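Local coordinates for DUF1881 domain-containing protein (Neurospora crassa, PDB 5Z6E) that binds calcium in its isolated N-terminal beta gamma-crystallin domain, a site rendered inoperative in the full-length perithecial protein by the interface with the adjoining Ig-like domain, at residues A[48-53]-A[83-88]; A[3-8]-A[43-48]; A[10-15]-A[39-44]; A[52-57]-A[75-80]. All coordinates share one frame; numbering follows the deposited sequence.

Contact 1: residues A[48-53]-A[83-88]. With K (potassium ion), chain C.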
# COMPACT_ATOMS: atom_id res chain seq x y z
N ALA A 48 11.01 4.28 5.09
CA ALA A 48 11.90 3.52 5.96
C ALA A 48 11.27 2.98 7.26
O ALA A 48 11.59 1.87 7.69
CB ALA A 48 13.15 4.38 6.30
N SER A 49 10.39 3.74 7.91
CA SER A 49 9.84 3.27 9.19
C SER A 49 8.38 2.84 9.07
O SER A 49 7.69 2.65 10.08
CB SER A 49 9.98 4.35 10.28
OG SER A 49 9.27 5.53 9.93
N ALA A 50 7.91 2.70 7.84
CA ALA A 50 6.51 2.36 7.58
C ALA A 50 6.36 0.93 7.08
O ALA A 50 7.24 0.39 6.40
CB ALA A 50 5.90 3.34 6.57
N LYS A 51 5.24 0.33 7.43
CA LYS A 51 4.90 -1.02 6.99
C LYS A 51 3.44 -1.03 6.56
O LYS A 51 2.60 -0.40 7.20
CB LYS A 51 5.17 -2.00 8.14
CG LYS A 51 4.51 -3.35 8.05
CD LYS A 51 5.00 -4.18 9.22
CE LYS A 51 4.38 -5.57 9.25
NZ LYS A 51 4.86 -6.33 10.45
N VAL A 52 3.15 -1.72 5.46
CA VAL A 52 1.77 -1.82 4.98
C VAL A 52 1.20 -3.21 5.25
O VAL A 52 1.79 -4.21 4.85
CB VAL A 52 1.68 -1.52 3.48
CG1 VAL A 52 0.22 -1.57 3.01
CG2 VAL A 52 2.28 -0.15 3.15
N ILE A 53 0.06 -3.26 5.92
CA ILE A 53 -0.69 -4.50 6.08
C ILE A 53 -1.87 -4.42 5.12
O ILE A 53 -2.64 -3.47 5.20
CB ILE A 53 -1.18 -4.68 7.53
CG1 ILE A 53 0.03 -4.74 8.47
CG2 ILE A 53 -2.04 -5.92 7.65
CD1 ILE A 53 -0.34 -4.52 9.91
N PHE A 83 -6.04 -1.46 3.44
CA PHE A 83 -4.72 -1.58 4.03
C PHE A 83 -4.59 -0.70 5.27
O PHE A 83 -5.38 0.23 5.47
CB PHE A 83 -3.62 -1.21 3.01
CG PHE A 83 -3.69 0.22 2.53
CD1 PHE A 83 -3.01 1.24 3.21
CD2 PHE A 83 -4.43 0.56 1.40
CE1 PHE A 83 -3.07 2.57 2.76
CE2 PHE A 83 -4.50 1.87 0.95
CZ PHE A 83 -3.81 2.88 1.63
N ARG A 84 -3.61 -1.02 6.11
CA ARG A 84 -3.22 -0.18 7.23
C ARG A 84 -1.76 0.18 7.07
O ARG A 84 -0.97 -0.66 6.64
CB ARG A 84 -3.44 -0.90 8.57
CG ARG A 84 -4.79 -1.56 8.74
CD ARG A 84 -4.85 -2.33 10.05
NE ARG A 84 -4.46 -1.49 11.18
CZ ARG A 84 -3.79 -1.92 12.25
NH1 ARG A 84 -3.43 -3.20 12.35
NH2 ARG A 84 -3.49 -1.07 13.22
N VAL A 85 -1.40 1.41 7.40
CA VAL A 85 0.01 1.78 7.46
C VAL A 85 0.40 1.81 8.94
O VAL A 85 -0.19 2.55 9.73
CB VAL A 85 0.28 3.12 6.79
CG1 VAL A 85 1.80 3.35 6.65
CG2 VAL A 85 -0.40 3.18 5.41
N VAL A 86 1.37 0.99 9.31
CA VAL A 86 1.74 0.84 10.71
C VAL A 86 3.25 1.02 10.89
O VAL A 86 4.01 0.95 9.92
CB VAL A 86 1.31 -0.54 11.27
CG1 VAL A 86 -0.20 -0.73 11.13
CG2 VAL A 86 2.07 -1.67 10.56
N ASP A 87 3.68 1.24 12.13
CA ASP A 87 5.11 1.29 12.44
C ASP A 87 5.82 0.01 11.99
O ASP A 87 5.31 -1.10 12.20
CB ASP A 87 5.30 1.51 13.94
CG ASP A 87 6.75 1.76 14.29
OD1 ASP A 87 7.42 2.54 13.58
OD2 ASP A 87 7.21 1.15 15.28
N ASP A 88 6.98 0.16 11.36
CA ASP A 88 7.67 -0.97 10.74
C ASP A 88 8.46 -1.75 11.78
O ASP A 88 9.67 -1.58 11.91
CB ASP A 88 8.58 -0.50 9.61
CG ASP A 88 9.13 -1.65 8.77
OD1 ASP A 88 8.69 -2.79 8.96
OD2 ASP A 88 10.02 -1.41 7.92
K K C . 9.75 0.09 5.90
O HOH W 1 6.95 4.73 12.05
O HOH W 2 11.78 -0.33 4.69
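Residues 50-53 and 83-87 run antiparallel as neighbouring strands, their axes 4.6 Å apart at the closest point, with Lys51 paired to Val86 and Ile53 to Arg84 through two backbone hydrogen bonds each. On one face Ile53, Lys51, Arg84 and Val86 gather. Val86 is central: with CG1 anti to the carbonyl carbon (chi1 -58°), CG2 falls between backbone N and carbonyl carbon, 3.8 Å from Ile53 CD1, and the extended lysine chain crosses it at CG. Val86 CG1 also lies over the centre of one face of the Arg84 guanidinium, whose NE forms a salt bridge with Asp30. The other face is apolar and buried: Val52 CG1 packs 3.9 Å from Phe83 CB, Ala50 CB meets Val85 CG1, and Val10 of strand 9-13 covers Ala50, Val52 and Val85. Beyond the paired strands, Asp88 N donates to Ser49 O, and a water links that same oxygen to Asp87 OD1. Asp88 OD2 then reaches the potassium ion at 2.5 Å, beside Ala50 O at 2.6 Å and a longer bond from Ala48 O; Gly47 and Thr68 complete the protein ligands. The pairing joins the two inner strands of the four-stranded sheet in a beta gamma-crystallin sandwich.

Contact 2: residues A[3-8]-A[43-48]. With K (potassium ion), chain C.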
# COMPACT_ATOMS: atom_id res chain seq x y z
N PRO A 3 10.55 6.16 -6.19
CA PRO A 3 10.63 7.59 -5.84
C PRO A 3 10.94 7.76 -4.36
O PRO A 3 10.71 6.83 -3.57
CB PRO A 3 9.24 8.11 -6.18
CG PRO A 3 8.74 7.17 -7.24
CD PRO A 3 9.26 5.83 -6.79
N SER A 4 11.49 8.90 -3.97
CA SER A 4 11.81 9.10 -2.57
C SER A 4 10.51 9.24 -1.80
O SER A 4 9.52 9.79 -2.30
CB SER A 4 12.70 10.33 -2.36
OG SER A 4 11.97 11.52 -2.56
N VAL A 5 10.50 8.70 -0.59
CA VAL A 5 9.31 8.75 0.23
C VAL A 5 9.77 8.93 1.67
O VAL A 5 10.75 8.32 2.09
CB VAL A 5 8.45 7.47 0.05
CG1 VAL A 5 9.29 6.20 0.19
CG2 VAL A 5 7.24 7.46 1.01
N ASP A 6 9.09 9.81 2.40
CA ASP A 6 9.44 10.07 3.80
C ASP A 6 9.31 8.79 4.63
O ASP A 6 8.48 7.93 4.31
CB ASP A 6 8.55 11.17 4.37
CG ASP A 6 8.88 12.55 3.81
OD1 ASP A 6 9.97 12.72 3.23
OD2 ASP A 6 8.04 13.47 3.96
N PRO A 7 10.11 8.66 5.71
CA PRO A 7 10.15 7.41 6.50
C PRO A 7 8.79 6.89 6.98
O PRO A 7 8.55 5.69 6.95
CB PRO A 7 11.02 7.79 7.70
CG PRO A 7 11.94 8.83 7.15
CD PRO A 7 11.10 9.64 6.19
N THR A 8 7.91 7.78 7.43
CA THR A 8 6.65 7.33 8.00
C THR A 8 5.54 7.26 6.97
O THR A 8 4.37 7.09 7.31
CB THR A 8 6.16 8.26 9.10
OG1 THR A 8 5.96 9.56 8.54
CG2 THR A 8 7.16 8.32 10.25
N SER A 43 1.35 -0.38 -7.47
CA SER A 43 2.68 -0.37 -6.86
C SER A 43 2.68 0.58 -5.69
O SER A 43 1.78 1.42 -5.57
CB SER A 43 3.77 0.00 -7.89
OG SER A 43 3.58 1.31 -8.42
N VAL A 44 3.68 0.46 -4.82
CA VAL A 44 3.70 1.27 -3.61
C VAL A 44 5.13 1.52 -3.16
O VAL A 44 5.94 0.60 -3.08
CB VAL A 44 2.87 0.59 -2.46
CG1 VAL A 44 3.36 -0.86 -2.17
CG2 VAL A 44 2.86 1.47 -1.19
N ALA A 45 5.45 2.78 -2.94
CA ALA A 45 6.75 3.15 -2.37
C ALA A 45 6.59 3.17 -0.87
O ALA A 45 5.65 3.78 -0.37
CB ALA A 45 7.21 4.51 -2.88
N VAL A 46 7.50 2.52 -0.15
CA VAL A 46 7.32 2.34 1.28
C VAL A 46 8.46 3.01 2.03
O VAL A 46 9.63 2.68 1.81
CB VAL A 46 7.23 0.83 1.66
CG1 VAL A 46 7.14 0.65 3.17
CG2 VAL A 46 6.03 0.18 0.96
N GLY A 47 8.12 3.94 2.91
CA GLY A 47 9.11 4.69 3.67
C GLY A 47 9.83 3.83 4.68
O GLY A 47 9.31 2.80 5.12
N ALA A 48 11.01 4.28 5.09
CA ALA A 48 11.90 3.52 5.96
C ALA A 48 11.27 2.98 7.26
O ALA A 48 11.59 1.87 7.69
CB ALA A 48 13.15 4.38 6.30
K K C . 9.75 0.09 5.90
O HOH W 3 11.98 6.59 3.80
O HOH W 2 11.78 -0.33 4.69
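The N-terminal arm that leads into the first strand of the beta gamma-crystallin domain lies here over the end of strand 43-46 and the turn after it, on the back of a potassium site. Val5 supplies the main apolar contact. Its CG1 stands between the backbone N and the carbonyl carbon (chi1 50°) and comes 4.1 Å from Ala45 CB, while the same methyl rests 3.7 Å from Gly47 N, against the peptide that joins Val46 to Gly47. Further on, the arm passes so close to Gly47 that backbone meets backbone: Gly47 CA makes a CA-H...O contact of 3.4 Å with Asp6 O and another with Pro7 O. With no side chain at Gly47, the two carbonyls come up against its alpha carbon. Next to it, the Pro7 ring touches Ala48 through the two CB atoms, 4.3 Å apart. The polar link is made by a water, which donates a hydrogen bond to Val5 O (2.7 Å) and accepts one from Ala48 N (2.8 Å). Gly47 O binds the potassium ion at 2.9 Å and Ala48 O more loosely at 3.1 Å; Ala50, Thr68 and Asp88 are its other protein ligands. Across these residues the arm is joined by methyl and CA-H...O contacts and one water, while Pro7 O pairs with Ser49 just beyond; the carbonyls of Gly47 and Ala48 are directed to the ion.

Contact 3: residues A[10-15]-A[39-44]. With CA (calcium ion), chain B.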
# COMPACT_ATOMS: atom_id res chain seq x y z
N VAL A 10 3.90 6.13 2.92
CA VAL A 10 3.89 5.25 1.75
C VAL A 10 3.18 5.99 0.63
O VAL A 10 2.36 6.88 0.89
CB VAL A 10 3.20 3.88 2.03
CG1 VAL A 10 3.80 3.22 3.29
CG2 VAL A 10 1.68 4.03 2.15
N ILE A 11 3.51 5.66 -0.61
CA ILE A 11 2.83 6.26 -1.75
C ILE A 11 2.31 5.15 -2.66
O ILE A 11 3.09 4.33 -3.12
CB ILE A 11 3.77 7.17 -2.55
CG1 ILE A 11 4.48 8.17 -1.63
CG2 ILE A 11 2.99 7.88 -3.67
CD1 ILE A 11 5.59 8.96 -2.34
N PHE A 12 1.00 5.11 -2.89
CA PHE A 12 0.40 4.14 -3.79
C PHE A 12 0.25 4.73 -5.18
O PHE A 12 -0.12 5.91 -5.33
CB PHE A 12 -0.96 3.67 -3.28
CG PHE A 12 -0.87 2.57 -2.26
CD1 PHE A 12 -0.66 1.26 -2.66
CD2 PHE A 12 -0.97 2.85 -0.92
CE1 PHE A 12 -0.56 0.24 -1.73
CE2 PHE A 12 -0.87 1.84 0.02
CZ PHE A 12 -0.67 0.53 -0.39
N TYR A 13 0.55 3.92 -6.19
CA TYR A 13 0.42 4.33 -7.59
C TYR A 13 -0.58 3.44 -8.32
O TYR A 13 -0.78 2.27 -7.96
CB TYR A 13 1.78 4.27 -8.29
CG TYR A 13 2.85 5.09 -7.61
CD1 TYR A 13 3.64 4.54 -6.61
CD2 TYR A 13 3.06 6.42 -7.96
CE1 TYR A 13 4.63 5.30 -5.97
CE2 TYR A 13 4.04 7.18 -7.34
CZ TYR A 13 4.82 6.62 -6.35
OH TYR A 13 5.79 7.36 -5.72
N GLN A 14 -1.20 4.00 -9.35
CA GLN A 14 -2.23 3.29 -10.10
C GLN A 14 -1.64 2.60 -11.32
O GLN A 14 -2.36 2.07 -12.17
CB GLN A 14 -3.34 4.25 -10.51
CG GLN A 14 -4.10 4.82 -9.33
CD GLN A 14 -5.22 5.77 -9.73
OE1 GLN A 14 -6.06 5.43 -10.57
NE2 GLN A 14 -5.23 6.96 -9.14
N LYS A 15 -0.31 2.64 -11.42
CA LYS A 15 0.41 1.89 -12.43
C LYS A 15 1.51 1.08 -11.76
O LYS A 15 1.89 1.37 -10.62
CB LYS A 15 1.02 2.83 -13.48
CG LYS A 15 -0.02 3.56 -14.31
CD LYS A 15 0.65 4.61 -15.18
CE LYS A 15 -0.31 5.15 -16.23
NZ LYS A 15 0.21 6.42 -16.80
N ASP A 39 -9.23 -1.61 -6.18
CA ASP A 39 -8.39 -2.52 -6.99
C ASP A 39 -7.47 -1.81 -7.99
O ASP A 39 -6.84 -2.48 -8.82
CB ASP A 39 -9.25 -3.53 -7.75
CG ASP A 39 -10.13 -4.38 -6.84
OD1 ASP A 39 -9.81 -4.55 -5.64
OD2 ASP A 39 -11.17 -4.86 -7.35
N LYS A 40 -7.38 -0.48 -7.93
CA LYS A 40 -6.64 0.26 -8.95
C LYS A 40 -5.17 0.52 -8.61
O LYS A 40 -4.44 1.01 -9.45
CB LYS A 40 -7.29 1.62 -9.23
CG LYS A 40 -8.76 1.59 -9.65
CD LYS A 40 -9.00 0.80 -10.90
CE LYS A 40 -10.45 1.01 -11.36
NZ LYS A 40 -10.87 -0.03 -12.34
N TYR A 41 -4.75 0.23 -7.39
CA TYR A 41 -3.36 0.49 -7.01
C TYR A 41 -2.47 -0.69 -7.40
O TYR A 41 -2.78 -1.84 -7.07
CB TYR A 41 -3.24 0.74 -5.50
CG TYR A 41 -3.70 2.11 -5.00
CD1 TYR A 41 -3.57 3.27 -5.78
CD2 TYR A 41 -4.24 2.23 -3.73
CE1 TYR A 41 -3.98 4.53 -5.27
CE2 TYR A 41 -4.64 3.46 -3.22
CZ TYR A 41 -4.52 4.60 -3.99
OH TYR A 41 -4.93 5.79 -3.44
N PHE A 42 -1.35 -0.42 -8.06
CA PHE A 42 -0.51 -1.50 -8.57
C PHE A 42 0.96 -1.44 -8.16
O PHE A 42 1.72 -2.36 -8.44
CB PHE A 42 -0.65 -1.57 -10.09
CG PHE A 42 -1.90 -2.28 -10.53
CD1 PHE A 42 -1.95 -3.67 -10.52
CD2 PHE A 42 -3.04 -1.56 -10.86
CE1 PHE A 42 -3.12 -4.34 -10.87
CE2 PHE A 42 -4.21 -2.22 -11.22
CZ PHE A 42 -4.25 -3.61 -11.22
N SER A 43 1.35 -0.38 -7.47
CA SER A 43 2.68 -0.37 -6.86
C SER A 43 2.68 0.58 -5.69
O SER A 43 1.78 1.42 -5.57
CB SER A 43 3.77 0.00 -7.89
OG SER A 43 3.58 1.31 -8.42
N VAL A 44 3.68 0.46 -4.82
CA VAL A 44 3.70 1.27 -3.61
C VAL A 44 5.13 1.52 -3.16
O VAL A 44 5.94 0.60 -3.08
CB VAL A 44 2.87 0.59 -2.46
CG1 VAL A 44 3.36 -0.86 -2.17
CG2 VAL A 44 2.86 1.47 -1.19
CA CA B . -10.42 -6.10 -3.89
O HOH W 4 -5.16 1.19 -12.11
O HOH W 5 -12.47 -5.39 -5.10
O HOH W 6 -10.32 -7.97 -5.30
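Phe12 lies between Val44 and Tyr41 of residues 39-44. Val44 CG2, placed anti to its backbone N, sits over the centre of the Phe12 ring at 3.6 Å, a CH-pi contact with the two side chains lying side by side. The CB of Phe12 in turn is the bump that presses on Tyr41, 3.4 Å above the centre of its ring. The two rings are nearly parallel (19°) but slid apart, their centroids 5.0 Å from each other, so the methylene rather than the phenyl occupies the tyrosine face. Gln14 CG approaches that ring obliquely at CD1, and the Tyr41 hydroxyl bonds to Asp23 and Tyr25. On the reverse face of the pair of strands, Ser43 OG nestles 3.5 Å from Tyr13 CB and donates to Lys15 O at 2.8 Å, in the carbonyl plane. The backbone pairing is irregular here: Tyr13 O receives Phe42 N at 2.8 Å and Ser43 N only weakly, so two residues face one in a classic beta bulge. A water spans Gln14 O and Lys40 O. Further along, Asp39 OD1 binds the calcium ion. The sheet face carrying Phe12 and Val44 turns to Val52 and Phe83 of the other sheet, inside the aromatic-rich beta gamma-crystallin sandwich.

Contact 4: residues A[52-57]-A[75-80]. With CA (calcium ion), chain B.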
# COMPACT_ATOMS: atom_id res chain seq x y z
N VAL A 52 3.15 -1.72 5.46
CA VAL A 52 1.77 -1.82 4.98
C VAL A 52 1.20 -3.21 5.25
O VAL A 52 1.79 -4.21 4.85
CB VAL A 52 1.68 -1.52 3.48
CG1 VAL A 52 0.22 -1.57 3.01
CG2 VAL A 52 2.28 -0.15 3.15
N ILE A 53 0.06 -3.26 5.92
CA ILE A 53 -0.69 -4.50 6.08
C ILE A 53 -1.87 -4.42 5.12
O ILE A 53 -2.64 -3.47 5.20
CB ILE A 53 -1.18 -4.68 7.53
CG1 ILE A 53 0.03 -4.74 8.47
CG2 ILE A 53 -2.04 -5.92 7.65
CD1 ILE A 53 -0.34 -4.52 9.91
N ALA A 54 -2.00 -5.38 4.21
CA ALA A 54 -2.89 -5.20 3.07
C ALA A 54 -3.79 -6.40 2.82
O ALA A 54 -3.37 -7.55 2.98
CB ALA A 54 -2.07 -4.89 1.82
N TRP A 55 -5.02 -6.14 2.36
CA TRP A 55 -5.96 -7.20 2.03
C TRP A 55 -6.64 -6.99 0.68
O TRP A 55 -6.95 -5.86 0.27
CB TRP A 55 -7.07 -7.31 3.08
CG TRP A 55 -6.65 -7.62 4.48
CD1 TRP A 55 -6.59 -8.85 5.08
CD2 TRP A 55 -6.29 -6.67 5.48
NE1 TRP A 55 -6.20 -8.72 6.39
CE2 TRP A 55 -6.01 -7.39 6.66
CE3 TRP A 55 -6.17 -5.28 5.49
CZ2 TRP A 55 -5.61 -6.75 7.84
CZ3 TRP A 55 -5.78 -4.65 6.67
CH2 TRP A 55 -5.50 -5.39 7.82
N GLN A 56 -6.93 -8.11 0.04
CA GLN A 56 -7.77 -8.15 -1.15
C GLN A 56 -9.18 -7.59 -0.92
O GLN A 56 -9.70 -6.85 -1.74
CB GLN A 56 -7.85 -9.59 -1.64
CG GLN A 56 -8.65 -9.78 -2.90
CD GLN A 56 -8.69 -11.22 -3.35
OE1 GLN A 56 -8.38 -12.13 -2.57
NE2 GLN A 56 -9.07 -11.45 -4.60
N HIS A 57 -9.81 -7.97 0.20
CA HIS A 57 -11.20 -7.60 0.45
C HIS A 57 -11.33 -6.56 1.55
O HIS A 57 -10.54 -6.56 2.50
CB HIS A 57 -12.03 -8.83 0.82
CG HIS A 57 -12.01 -9.91 -0.21
ND1 HIS A 57 -12.04 -9.66 -1.56
CD2 HIS A 57 -11.99 -11.26 -0.08
CE1 HIS A 57 -12.03 -10.81 -2.22
NE2 HIS A 57 -11.99 -11.80 -1.34
N SER A 75 0.04 -6.80 -8.20
CA SER A 75 -0.99 -7.55 -8.91
C SER A 75 -1.40 -8.81 -8.18
O SER A 75 -2.55 -9.24 -8.27
CB SER A 75 -0.50 -7.96 -10.31
OG SER A 75 -0.43 -6.84 -11.16
N ASP A 76 -0.45 -9.42 -7.47
CA ASP A 76 -0.72 -10.73 -6.90
C ASP A 76 -1.70 -10.70 -5.71
O ASP A 76 -2.18 -11.75 -5.30
CB ASP A 76 0.59 -11.42 -6.50
CG ASP A 76 1.28 -10.79 -5.29
OD1 ASP A 76 0.94 -9.66 -4.88
OD2 ASP A 76 2.22 -11.42 -4.77
N ILE A 77 -2.03 -9.52 -5.17
CA ILE A 77 -3.01 -9.49 -4.08
C ILE A 77 -4.43 -9.58 -4.68
O ILE A 77 -5.42 -9.73 -3.97
CB ILE A 77 -2.86 -8.24 -3.16
CG1 ILE A 77 -3.42 -8.53 -1.76
CG2 ILE A 77 -3.48 -7.01 -3.81
CD1 ILE A 77 -3.19 -7.42 -0.74
N GLY A 78 -4.50 -9.52 -6.01
CA GLY A 78 -5.75 -9.77 -6.71
C GLY A 78 -6.79 -8.67 -6.56
O GLY A 78 -8.00 -8.93 -6.57
N GLY A 79 -6.31 -7.44 -6.42
CA GLY A 79 -7.17 -6.27 -6.31
C GLY A 79 -7.18 -5.72 -4.90
O GLY A 79 -7.93 -6.20 -4.04
N LEU A 80 -6.34 -4.71 -4.65
CA LEU A 80 -6.19 -4.14 -3.31
C LEU A 80 -7.41 -3.31 -2.90
O LEU A 80 -7.76 -2.36 -3.59
CB LEU A 80 -4.94 -3.27 -3.25
CG LEU A 80 -4.73 -2.48 -1.96
CD1 LEU A 80 -4.63 -3.46 -0.78
CD2 LEU A 80 -3.50 -1.57 -2.08
CA CA B . -10.42 -6.10 -3.89
O HOH W 6 -10.32 -7.97 -5.30
O HOH W 5 -12.47 -5.39 -5.10
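The calcium ion is gripped by two backbone carbonyls that meet across this contact, Gln56 O at 2.4 Å and Gly79 O at 2.5 Å. It marks a calcium site of the beta gamma-crystallin domain, completed by Asp39, Ser81 and two waters. The carbonyl oxygens stand only 3.0 Å apart, a spacing probably made tolerable by the cation they share. Gly78 and Gly79 both have positive phi, and the turn they form lets Gly79 O point to the metal. One metal-bound water also donates to Gly78 O, a second-shell tie to the same turn. The Gln56 side chain, fully extended with CG anti to the backbone N (chi1 -178°), runs alongside the Ile77 carbonyl; CB and CG are each 3.4 Å from Ile77 O. Its amide NE2 gives a weak hydrogen bond to Gly78 O, whereas OE1 accepts from His63 N, which together probably set the rotation of the amide. Behind the metal, the side-chain ends of Ile77 and Leu80 converge on Ala54 of strand 50-55. Ile77 CD1 lies 3.8 Å from Ala54 CB and Leu80 CD1 touches the same methyl, while that leucine carbon also reaches Trp55 O at 3.5 Å.

How the contacts relate
Two ions lie toward different ends of one sandwich. Contacts 1 and 2 share Ala48 and the potassium ion, and their centres are 10 Å apart; Ser49 N approaches Pro7 O at 2.8 Å, a probable hydrogen bond between them. Contacts 3 and 4 both reach the calcium ion, with centres 11 Å apart, and Asp39 N meets Leu80 O at 3.1 Å. The sheets connect these ends: contacts 2 and 3 share strand 43-46, contacts 1 and 4 share strand 50-55. Between the sheets, Phe12 of contact 3 packs on Phe83 of contact 1 (CE2 to CZ, 3.5 Å) and on Leu80 of contact 4, so the core adjoins the calcium loops directly.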